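Local coordinates for protein mosquitocidal toxin (Lysinibacillus sphaericus, PDB 2VSE) that kills mosquitoes as a toxin, probably by ADP-ribosylating target-cell proteins, and carries ricin-B-like lectin domains that probably bind sugars, at residues Thr585-Tyr590 / Pro669-Pro674; Tyr780-Tyr785 / Arg795-Thr800; Ser650-Asn655 / Asn685-Leu690. All blocks are in the same frame, centred on the assembly; numbering follows the deposited sequence.

Contact 1 (Thr585-Tyr590 / Pro669-Pro674)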
loop_
_atom_site.group_PDB
_atom_site.type_symbol
_atom_site.label_atom_id
_atom_site.label_comp_id
_atom_site.label_asym_id
_atom_site.label_seq_id
_atom_site.Cartn_x
_atom_site.Cartn_y
_atom_site.Cartn_z
ATOM N N THR A 585 -3.747 -29.248 -19.030
ATOM C CA THR A 585 -4.998 -28.584 -18.687
ATOM C C THR A 585 -6.151 -29.533 -18.941
ATOM O O THR A 585 -6.326 -30.036 -20.051
ATOM C CB THR A 585 -5.230 -27.285 -19.468
ATOM O OG1 THR A 585 -5.116 -27.538 -20.874
ATOM C CG2 THR A 585 -4.218 -26.236 -19.052
ATOM N N LYS A 586 -6.931 -29.780 -17.896
ATOM C CA LYS A 586 -8.055 -30.695 -17.972
ATOM C C LYS A 586 -9.272 -30.163 -17.237
ATOM O O LYS A 586 -9.165 -29.393 -16.279
ATOM C CB LYS A 586 -7.667 -32.076 -17.438
ATOM C CG LYS A 586 -6.901 -32.914 -18.453
ATOM C CD LYS A 586 -6.215 -34.094 -17.799
ATOM C CE LYS A 586 -6.780 -35.425 -18.265
ATOM N NZ LYS A 586 -8.152 -35.667 -17.768
ATOM N N THR A 587 -10.439 -30.568 -17.713
ATOM C CA THR A 587 -11.693 -30.203 -17.077
ATOM C C THR A 587 -11.618 -30.518 -15.576
ATOM O O THR A 587 -11.159 -31.588 -15.180
ATOM C CB THR A 587 -12.866 -30.911 -17.758
ATOM O OG1 THR A 587 -12.845 -30.604 -19.159
ATOM C CG2 THR A 587 -14.163 -30.426 -17.205
ATOM N N ASN A 588 -12.031 -29.572 -14.739
ATOM C CA ASN A 588 -11.870 -29.749 -13.303
ATOM C C ASN A 588 -12.890 -30.699 -12.703
ATOM O O ASN A 588 -14.075 -30.646 -13.030
ATOM C CB ASN A 588 -11.884 -28.411 -12.556
ATOM C CG ASN A 588 -11.667 -28.575 -11.041
ATOM O OD1 ASN A 588 -10.925 -29.457 -10.589
ATOM N ND2 ASN A 588 -12.307 -27.711 -10.263
ATOM N N ASN A 589 -12.398 -31.566 -11.826
ATOM C CA ASN A 589 -13.223 -32.519 -11.106
ATOM C C ASN A 589 -13.037 -32.490 -9.613
ATOM O O ASN A 589 -13.679 -33.260 -8.897
ATOM C CB ASN A 589 -12.878 -33.924 -11.541
ATOM C CG ASN A 589 -13.704 -34.375 -12.670
ATOM O OD1 ASN A 589 -14.937 -34.325 -12.612
ATOM N ND2 ASN A 589 -13.047 -34.827 -13.725
ATOM N N TYR A 590 -12.122 -31.648 -9.149
ATOM C CA TYR A 590 -11.755 -31.601 -7.741
ATOM C C TYR A 590 -11.168 -32.930 -7.231
ATOM O O TYR A 590 -11.287 -33.251 -6.048
ATOM C CB TYR A 590 -12.943 -31.131 -6.872
ATOM C CG TYR A 590 -13.357 -29.691 -7.114
ATOM C CD1 TYR A 590 -12.726 -28.641 -6.446
ATOM C CD2 TYR A 590 -14.369 -29.380 -8.026
ATOM C CE1 TYR A 590 -13.088 -27.317 -6.664
ATOM C CE2 TYR A 590 -14.748 -28.071 -8.248
ATOM C CZ TYR A 590 -14.097 -27.038 -7.565
ATOM O OH TYR A 590 -14.466 -25.738 -7.792
ATOM N N PRO A 669 -5.846 -22.837 -24.293
ATOM C CA PRO A 669 -6.081 -24.013 -23.454
ATOM C C PRO A 669 -7.367 -24.748 -23.833
ATOM O O PRO A 669 -8.434 -24.142 -23.897
ATOM C CB PRO A 669 -6.208 -23.420 -22.045
ATOM C CG PRO A 669 -6.622 -22.018 -22.255
ATOM C CD PRO A 669 -5.912 -21.592 -23.504
ATOM N N ILE A 670 -7.247 -26.037 -24.119
ATOM C CA ILE A 670 -8.408 -26.920 -24.294
ATOM C C ILE A 670 -8.124 -28.197 -23.507
ATOM O O ILE A 670 -6.989 -28.423 -23.080
ATOM C CB ILE A 670 -8.735 -27.251 -25.788
ATOM C CG1 ILE A 670 -7.600 -28.050 -26.436
ATOM C CG2 ILE A 670 -9.063 -25.979 -26.587
ATOM C CD1 ILE A 670 -8.057 -29.014 -27.536
ATOM N N ASN A 671 -9.145 -29.022 -23.304
ATOM C CA ASN A 671 -8.977 -30.243 -22.526
ATOM C C ASN A 671 -7.847 -31.145 -23.037
ATOM O O ASN A 671 -7.770 -31.451 -24.227
ATOM C CB ASN A 671 -10.298 -31.018 -22.435
ATOM C CG ASN A 671 -10.232 -32.167 -21.449
ATOM O OD1 ASN A 671 -9.939 -31.977 -20.274
ATOM N ND2 ASN A 671 -10.508 -33.366 -21.923
ATOM N N ASP A 672 -6.954 -31.508 -22.115
ATOM C CA ASP A 672 -5.881 -32.493 -22.315
ATOM C C ASP A 672 -4.632 -32.043 -23.096
ATOM O O ASP A 672 -3.857 -32.888 -23.556
ATOM C CB ASP A 672 -6.442 -33.808 -22.880
ATOM C CG ASP A 672 -5.918 -35.038 -22.145
ATOM O OD1 ASP A 672 -6.743 -35.926 -21.822
ATOM O OD2 ASP A 672 -4.697 -35.116 -21.879
ATOM N N ILE A 673 -4.422 -30.733 -23.248
ATOM C CA ILE A 673 -3.173 -30.268 -23.868
ATOM C C ILE A 673 -2.118 -30.000 -22.804
ATOM O O ILE A 673 -2.409 -29.364 -21.787
ATOM C CB ILE A 673 -3.327 -29.035 -24.805
ATOM C CG1 ILE A 673 -3.980 -27.863 -24.075
ATOM C CG2 ILE A 673 -4.083 -29.405 -26.083
ATOM C CD1 ILE A 673 -3.330 -26.537 -24.386
ATOM N N PRO A 674 -0.895 -30.507 -23.025
ATOM C CA PRO A 674 0.184 -30.390 -22.048
ATOM C C PRO A 674 0.618 -28.954 -21.803
ATOM O O PRO A 674 0.626 -28.141 -22.734
ATOM C CB PRO A 674 1.329 -31.184 -22.696
ATOM C CG PRO A 674 1.026 -31.172 -24.156
ATOM C CD PRO A 674 -0.468 -31.252 -24.225
#

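Contact 2 (Tyr780-Tyr785 / Arg795-Thr800)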
loop_
_atom_site.group_PDB
_atom_site.type_symbol
_atom_site.label_atom_id
_atom_site.label_comp_id
_atom_site.label_asym_id
_atom_site.label_seq_id
_atom_site.Cartn_x
_atom_site.Cartn_y
_atom_site.Cartn_z
ATOM N N TYR A 780 -24.524 -31.224 -2.963
ATOM C CA TYR A 780 -23.334 -30.387 -2.805
ATOM C C TYR A 780 -23.062 -29.556 -4.038
ATOM O O TYR A 780 -23.237 -30.020 -5.156
ATOM C CB TYR A 780 -22.115 -31.234 -2.454
ATOM C CG TYR A 780 -22.075 -31.569 -0.988
ATOM C CD1 TYR A 780 -21.579 -30.655 -0.055
ATOM C CD2 TYR A 780 -22.563 -32.795 -0.522
ATOM C CE1 TYR A 780 -21.570 -30.953 1.291
ATOM C CE2 TYR A 780 -22.546 -33.106 0.817
ATOM C CZ TYR A 780 -22.054 -32.180 1.721
ATOM O OH TYR A 780 -22.039 -32.487 3.055
ATOM N N TRP A 781 -22.643 -28.313 -3.834
ATOM C CA TRP A 781 -22.430 -27.396 -4.948
ATOM C C TRP A 781 -21.106 -26.660 -4.744
ATOM O O TRP A 781 -20.778 -26.245 -3.616
ATOM C CB TRP A 781 -23.595 -26.403 -5.037
ATOM C CG TRP A 781 -24.932 -27.124 -5.156
ATOM C CD1 TRP A 781 -25.711 -27.569 -4.132
ATOM C CD2 TRP A 781 -25.610 -27.506 -6.367
ATOM N NE1 TRP A 781 -26.823 -28.206 -4.626
ATOM C CE2 TRP A 781 -26.790 -28.179 -5.990
ATOM C CE3 TRP A 781 -25.330 -27.345 -7.731
ATOM C CZ2 TRP A 781 -27.705 -28.679 -6.921
ATOM C CZ3 TRP A 781 -26.237 -27.856 -8.667
ATOM C CH2 TRP A 781 -27.410 -28.505 -8.254
ATOM N N TYR A 782 -20.328 -26.535 -5.815
ATOM C CA TYR A 782 -19.167 -25.657 -5.807
ATOM C C TYR A 782 -19.644 -24.276 -6.221
ATOM O O TYR A 782 -20.466 -24.135 -7.161
ATOM C CB TYR A 782 -18.100 -26.131 -6.789
ATOM C CG TYR A 782 -17.638 -27.545 -6.540
ATOM C CD1 TYR A 782 -16.736 -27.845 -5.502
ATOM C CD2 TYR A 782 -18.113 -28.592 -7.325
ATOM C CE1 TYR A 782 -16.324 -29.161 -5.271
ATOM C CE2 TYR A 782 -17.701 -29.892 -7.104
ATOM C CZ TYR A 782 -16.822 -30.172 -6.088
ATOM O OH TYR A 782 -16.424 -31.475 -5.918
ATOM N N VAL A 783 -19.150 -23.264 -5.513
ATOM C CA VAL A 783 -19.434 -21.886 -5.855
ATOM C C VAL A 783 -18.130 -21.260 -6.355
ATOM O O VAL A 783 -17.184 -21.092 -5.610
ATOM C CB VAL A 783 -20.065 -21.151 -4.645
ATOM C CG1 VAL A 783 -20.402 -19.726 -4.976
ATOM C CG2 VAL A 783 -21.314 -21.888 -4.180
ATOM N N GLU A 784 -18.078 -20.939 -7.639
ATOM C CA GLU A 784 -16.813 -20.576 -8.286
ATOM C C GLU A 784 -16.920 -19.192 -8.885
ATOM O O GLU A 784 -17.798 -18.947 -9.707
ATOM C CB GLU A 784 -16.467 -21.593 -9.381
ATOM C CG GLU A 784 -16.432 -23.049 -8.890
ATOM C CD GLU A 784 -16.296 -24.091 -10.013
ATOM O OE1 GLU A 784 -16.518 -23.769 -11.205
ATOM O OE2 GLU A 784 -15.945 -25.252 -9.688
ATOM N N TYR A 785 -16.038 -18.290 -8.463
ATOM C CA TYR A 785 -16.000 -16.964 -9.010
ATOM C C TYR A 785 -15.354 -16.983 -10.390
ATOM O O TYR A 785 -14.294 -17.580 -10.574
ATOM C CB TYR A 785 -15.235 -15.993 -8.092
ATOM C CG TYR A 785 -15.331 -14.561 -8.586
ATOM C CD1 TYR A 785 -16.559 -13.886 -8.582
ATOM C CD2 TYR A 785 -14.231 -13.905 -9.103
ATOM C CE1 TYR A 785 -16.680 -12.582 -9.053
ATOM C CE2 TYR A 785 -14.338 -12.595 -9.592
ATOM C CZ TYR A 785 -15.572 -11.949 -9.555
ATOM O OH TYR A 785 -15.707 -10.665 -10.009
ATOM N N ARG A 795 -21.863 -25.060 -9.411
ATOM C CA ARG A 795 -21.642 -26.300 -10.122
ATOM C C ARG A 795 -21.884 -27.482 -9.199
ATOM O O ARG A 795 -21.427 -27.486 -8.050
ATOM C CB ARG A 795 -20.208 -26.299 -10.629
ATOM C CG ARG A 795 -19.720 -27.552 -11.291
ATOM C CD ARG A 795 -18.202 -27.470 -11.401
ATOM N NE ARG A 795 -17.765 -26.267 -12.110
ATOM C CZ ARG A 795 -17.893 -26.094 -13.428
ATOM N NH1 ARG A 795 -18.445 -27.043 -14.193
ATOM N NH2 ARG A 795 -17.463 -24.972 -13.989
ATOM N N ASN A 796 -22.584 -28.493 -9.705
ATOM C CA ASN A 796 -22.908 -29.653 -8.906
ATOM C C ASN A 796 -21.688 -30.497 -8.577
ATOM O O ASN A 796 -20.780 -30.592 -9.391
ATOM C CB ASN A 796 -23.946 -30.505 -9.622
ATOM C CG ASN A 796 -24.498 -31.580 -8.737
ATOM O OD1 ASN A 796 -24.289 -32.756 -8.989
ATOM N ND2 ASN A 796 -25.174 -31.179 -7.661
ATOM N N ALA A 797 -21.687 -31.132 -7.403
ATOM C CA ALA A 797 -20.572 -31.978 -6.989
ATOM C C ALA A 797 -20.710 -33.446 -7.448
ATOM O O ALA A 797 -19.718 -34.171 -7.581
ATOM C CB ALA A 797 -20.395 -31.895 -5.496
ATOM N N PHE A 798 -21.937 -33.888 -7.688
ATOM C CA PHE A 798 -22.148 -35.260 -8.124
ATOM C C PHE A 798 -21.633 -35.428 -9.548
ATOM O O PHE A 798 -20.964 -36.413 -9.884
ATOM C CB PHE A 798 -23.631 -35.661 -8.043
ATOM C CG PHE A 798 -23.892 -37.070 -8.497
ATOM C CD1 PHE A 798 -23.658 -38.150 -7.635
ATOM C CD2 PHE A 798 -24.330 -37.325 -9.796
ATOM C CE1 PHE A 798 -23.873 -39.487 -8.058
ATOM C CE2 PHE A 798 -24.550 -38.636 -10.229
ATOM C CZ PHE A 798 -24.318 -39.729 -9.351
ATOM N N ASP A 799 -21.988 -34.471 -10.392
ATOM C CA ASP A 799 -21.529 -34.444 -11.763
ATOM C C ASP A 799 -21.092 -33.018 -12.046
ATOM O O ASP A 799 -21.926 -32.123 -12.166
ATOM C CB ASP A 799 -22.642 -34.865 -12.733
ATOM C CG ASP A 799 -22.140 -35.026 -14.161
ATOM O OD1 ASP A 799 -21.207 -34.303 -14.553
ATOM O OD2 ASP A 799 -22.667 -35.885 -14.901
ATOM N N THR A 800 -19.784 -32.816 -12.156
ATOM C CA THR A 800 -19.214 -31.478 -12.197
ATOM C C THR A 800 -19.346 -30.816 -13.564
ATOM O O THR A 800 -18.797 -29.739 -13.782
ATOM C CB THR A 800 -17.726 -31.508 -11.859
ATOM O OG1 THR A 800 -17.069 -32.420 -12.747
ATOM C CG2 THR A 800 -17.520 -31.944 -10.407
HETATM O O HOH W 1 -17.209 -33.680 -7.096
#

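Contact 3 (Ser650-Asn655 / Asn685-Leu690)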
loop_
_atom_site.group_PDB
_atom_site.type_symbol
_atom_site.label_atom_id
_atom_site.label_comp_id
_atom_site.label_asym_id
_atom_site.label_seq_id
_atom_site.Cartn_x
_atom_site.Cartn_y
_atom_site.Cartn_z
ATOM N N SER A 650 -4.428 -12.537 -11.689
ATOM C CA SER A 650 -3.851 -13.847 -11.971
ATOM C C SER A 650 -2.366 -13.858 -11.627
ATOM O O SER A 650 -1.793 -12.834 -11.229
ATOM C CB SER A 650 -4.053 -14.227 -13.438
ATOM O OG SER A 650 -3.291 -13.381 -14.295
ATOM N N PHE A 651 -1.746 -15.025 -11.795
ATOM C CA PHE A 651 -0.324 -15.207 -11.540
ATOM C C PHE A 651 0.383 -15.805 -12.741
ATOM O O PHE A 651 -0.211 -16.517 -13.555
ATOM C CB PHE A 651 -0.084 -16.121 -10.332
ATOM C CG PHE A 651 -0.339 -15.453 -9.013
ATOM C CD1 PHE A 651 0.722 -14.979 -8.247
ATOM C CD2 PHE A 651 -1.642 -15.274 -8.549
ATOM C CE1 PHE A 651 0.497 -14.341 -7.049
ATOM C CE2 PHE A 651 -1.882 -14.641 -7.339
ATOM C CZ PHE A 651 -0.817 -14.170 -6.587
ATOM N N ILE A 652 1.666 -15.497 -12.822
ATOM C CA ILE A 652 2.577 -16.068 -13.771
ATOM C C ILE A 652 3.623 -16.714 -12.854
ATOM O O ILE A 652 3.937 -16.167 -11.787
ATOM C CB ILE A 652 3.192 -14.929 -14.631
ATOM C CG1 ILE A 652 2.777 -15.060 -16.097
ATOM C CG2 ILE A 652 4.732 -14.740 -14.398
ATOM C CD1 ILE A 652 2.954 -13.756 -16.877
ATOM N N PHE A 653 4.158 -17.862 -13.254
ATOM C CA PHE A 653 5.106 -18.587 -12.416
ATOM C C PHE A 653 6.455 -18.756 -13.105
ATOM O O PHE A 653 6.595 -19.585 -14.001
ATOM C CB PHE A 653 4.550 -19.966 -12.064
ATOM C CG PHE A 653 3.331 -19.927 -11.187
ATOM C CD1 PHE A 653 3.451 -19.987 -9.803
ATOM C CD2 PHE A 653 2.067 -19.841 -11.740
ATOM C CE1 PHE A 653 2.327 -19.951 -8.992
ATOM C CE2 PHE A 653 0.945 -19.807 -10.936
ATOM C CZ PHE A 653 1.069 -19.858 -9.565
ATOM N N ARG A 654 7.448 -17.980 -12.686
ATOM C CA ARG A 654 8.780 -18.080 -13.274
ATOM C C ARG A 654 9.542 -19.241 -12.650
ATOM O O ARG A 654 9.439 -19.491 -11.445
ATOM C CB ARG A 654 9.589 -16.782 -13.098
ATOM C CG ARG A 654 8.977 -15.565 -13.771
ATOM C CD ARG A 654 9.757 -14.317 -13.415
ATOM N NE ARG A 654 9.268 -13.118 -14.098
ATOM C CZ ARG A 654 9.635 -12.740 -15.322
ATOM N NH1 ARG A 654 10.494 -13.463 -16.028
ATOM N NH2 ARG A 654 9.139 -11.628 -15.846
ATOM N N ASN A 655 10.319 -19.935 -13.477
ATOM C CA ASN A 655 11.138 -21.038 -13.016
ATOM C C ASN A 655 12.409 -20.534 -12.350
ATOM O O ASN A 655 13.105 -19.673 -12.889
ATOM C CB ASN A 655 11.481 -21.960 -14.185
ATOM C CG ASN A 655 12.122 -23.261 -13.736
ATOM O OD1 ASN A 655 13.340 -23.338 -13.547
ATOM N ND2 ASN A 655 11.302 -24.296 -13.568
ATOM N N ASN A 685 -2.374 -16.974 -22.168
ATOM C CA ASN A 685 -2.096 -18.411 -22.102
ATOM C C ASN A 685 -0.934 -18.794 -21.194
ATOM O O ASN A 685 -0.530 -19.952 -21.151
ATOM C CB ASN A 685 -1.871 -18.984 -23.500
ATOM C CG ASN A 685 -0.856 -18.201 -24.299
ATOM O OD1 ASN A 685 0.286 -18.006 -23.873
ATOM N ND2 ASN A 685 -1.264 -17.759 -25.483
ATOM N N GLN A 686 -0.397 -17.820 -20.474
ATOM C CA GLN A 686 0.708 -18.050 -19.547
ATOM C C GLN A 686 0.295 -17.731 -18.112
ATOM O O GLN A 686 1.104 -17.803 -17.184
ATOM C CB GLN A 686 1.895 -17.188 -19.947
ATOM C CG GLN A 686 2.439 -17.491 -21.328
ATOM C CD GLN A 686 3.764 -16.836 -21.576
ATOM O OE1 GLN A 686 3.935 -15.646 -21.321
ATOM N NE2 GLN A 686 4.720 -17.604 -22.066
ATOM N N LYS A 687 -0.978 -17.398 -17.933
ATOM C CA LYS A 687 -1.444 -16.852 -16.675
ATOM C C LYS A 687 -2.487 -17.761 -16.038
ATOM O O LYS A 687 -3.275 -18.414 -16.731
ATOM C CB LYS A 687 -1.966 -15.428 -16.886
ATOM C CG LYS A 687 -0.884 -14.436 -17.329
ATOM C CD LYS A 687 -1.442 -13.266 -18.118
ATOM C CE LYS A 687 -2.485 -12.482 -17.329
ATOM N NZ LYS A 687 -3.148 -11.440 -18.160
ATOM N N TRP A 688 -2.473 -17.804 -14.711
ATOM C CA TRP A 688 -3.330 -18.700 -13.957
ATOM C C TRP A 688 -3.988 -17.966 -12.809
ATOM O O TRP A 688 -3.365 -17.118 -12.164
ATOM C CB TRP A 688 -2.527 -19.875 -13.388
ATOM C CG TRP A 688 -1.721 -20.674 -14.402
ATOM C CD1 TRP A 688 -0.518 -20.329 -14.948
ATOM C CD2 TRP A 688 -2.047 -21.957 -14.938
ATOM N NE1 TRP A 688 -0.085 -21.307 -15.801
ATOM C CE2 TRP A 688 -1.006 -22.318 -15.817
ATOM C CE3 TRP A 688 -3.130 -22.831 -14.777
ATOM C CZ2 TRP A 688 -1.015 -23.519 -16.539
ATOM C CZ3 TRP A 688 -3.133 -24.030 -15.490
ATOM C CH2 TRP A 688 -2.084 -24.356 -16.359
ATOM N N TYR A 689 -5.254 -18.285 -12.570
ATOM C CA TYR A 689 -5.927 -17.871 -11.352
ATOM C C TYR A 689 -5.780 -19.006 -10.330
ATOM O O TYR A 689 -5.892 -20.198 -10.684
ATOM C CB TYR A 689 -7.406 -17.572 -11.609
ATOM C CG TYR A 689 -7.684 -16.289 -12.363
ATOM C CD1 TYR A 689 -7.367 -15.057 -11.805
ATOM C CD2 TYR A 689 -8.320 -16.298 -13.615
ATOM C CE1 TYR A 689 -7.623 -13.875 -12.472
ATOM C CE2 TYR A 689 -8.591 -15.112 -14.285
ATOM C CZ TYR A 689 -8.231 -13.908 -13.696
ATOM O OH TYR A 689 -8.481 -12.701 -14.310
ATOM N N LEU A 690 -5.537 -18.635 -9.073
ATOM C CA LEU A 690 -5.315 -19.610 -8.010
ATOM C C LEU A 690 -6.576 -19.852 -7.197
ATOM O O LEU A 690 -7.166 -18.921 -6.683
ATOM C CB LEU A 690 -4.176 -19.155 -7.071
ATOM C CG LEU A 690 -2.770 -19.006 -7.668
ATOM C CD1 LEU A 690 -1.777 -18.436 -6.658
ATOM C CD2 LEU A 690 -2.276 -20.333 -8.162
HETATM O O HOH W 2 2.793 -19.228 -15.667
#

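Contact 1 (Thr585-Tyr590 / Pro669-Pro674)
A polar turn-to-strand contact joins the tight turn Ile670-Ile673 to the edge of Thr585-Thr587, in the hairpin layer of the third lectin-like unit, a beta-trefoil. Strand 583-587 belongs to one hairpin and strand 673-679 to another, so the contact ties two cap hairpins together. The turn is type II, with Asn671 and Asp672 at its corners; Asp672 has a positive phi (78°), which an aspartate tolerates better than a beta-branched residue would. Its N-H goes to Thr585 O, and Thr585 N reaches Ile673 O at 3.1 Å. The threonine also works through its buried hydroxyl: OG1, held between its own N and carbonyl carbon (chi1 54°), donates to Ile670 O at 3.0 Å from above the carbonyl plane. Asn671 extends its amide away from its own N (chi1 -170°), and OD1 passes close over the Lys586 backbone to take Thr587 N-H at 3.0 Å in a fairly straight bond. Lys586 and Asp672 run side by side; CE is 3.6 Å from Asp672 OD1, but NZ stays 4.3 Å from that oxygen, beyond a salt bridge. The turn is therefore held mainly by neutral hydrogen bonds that fix its two corners and the carbonyl before them, while the lysine and aspartate probably add a modest electrostatic attraction near the surface.

Contact 2 (Tyr780-Tyr785 / Arg795-Thr800)
Glu784 and Arg795 supply the ionic part of this contact. Arg795 grips one oxygen side-on: NE reaches Glu784 OE1 at 2.9 Å and NH2 reaches that same OE1 at 3.2 Å, both with the oxygen in the guanidinium plane. The carboxylate is turned 39° to the guanidinium, and NE meets it from above its plane. A bend at chi3 (-56°) turns the guanidinium so that NH1 also donates to Thr800 O, at 2.7 Å. Each partner has a further bond in the preceding lectin-like unit, NH2 with Asp571 and Glu784 OE2 with Tyr590, which probably helps to balance the buried charges. Backbone bonds run both ways between Tyr782 and Arg795, a hydrogen-bonded antiparallel pair, and Ala797 N donates to Tyr780 O where the second strand ends. These strands, 780-786 and 791-796, form a beta hairpin of the C-terminal ricin-B-type beta-trefoil. Among the apolar contacts, Ala797 CB is small enough to fit 3.6 Å from Tyr780 CB and 3.7 Å from Tyr782 CE2. Asn796 lays ND2 over one face of the Trp781 indole and donates from it to Arg778 O; its OD1 accepts Asp799 N-H in an Asx motif. Water 1, in plane at the Tyr782 ring edge, bridges Tyr782 OH and Ala797 O.

Contact 3 (Ser650-Asn655 / Asn685-Leu690)
Phe651 and Trp688 close the six-stranded barrel of a beta-trefoil, where its outermost strands 651-655 and 688-692 come together. A single antiparallel bridge joins them: Phe651 N donates to Trp688 O at 2.7 Å, and Trp688 N returns a bond to Phe651 O at 2.8 Å. The short strands 651-655 and 688-690 run at 105° to each other, consistent with a single bridge. Beyond it water 2 fills in, accepting from Phe653 N and donating to Gln686 O, which bridges backbones too far apart to bond directly. Inside, the seam is apolar. Leu690 suits its place because it branches: CD1 sits over one face of the Phe651 ring, 3.7 Å from Phe651 CD2, while Leu690 CD2 meets Phe653 CZ at the ring edge, also at 3.7 Å. Phe653 in turn presents its edge to the Trp688 indole, an offset edge-to-face pair with planes at 67°; the indole NE1 is bonded to Phe663 O. Just before the bridge the small Ser650 lets its CB lie over a face of Tyr689, 4.0 Å from the ring centroid. The Ser650 hydroxyl, bonded to Asp648 OD1, passes 3.3 Å from Lys687 CE; the Lys687 chain, bent at chi3 (58°), brings NZ to a salt bridge with the same Asp648. Ile652 CG1 packs against Lys687 CG at 3.9 Å. A six-stranded barrel closed by its last strand meeting strand 651-655, with a separate layer of hairpin strands (572-576, 583-587, 661-664 and 673-679), is the architecture of the beta-trefoil of ricin-B-like lectins.

From the N terminus, Thr585-Tyr590 comes first, then Ser650-Asn655, Pro669-Pro674 and Asn685-Leu690, so contacts 1 and 3 cross: each closes a long loop that contains one end of the other. Contact 1 joins cap hairpins and contact 3 shuts the barrel of the same trefoil; the two meet where Thr585 CG2 packs on Trp688 CH2. Contact 2 follows in series, closing a short hairpin loop in the next unit. It nevertheless touches the end of the first segment: Tyr590 stacks on Tyr782, and Asn589 bonds Thr800, tying the two lectin-like units together. Contacts 2 and 3 do not touch.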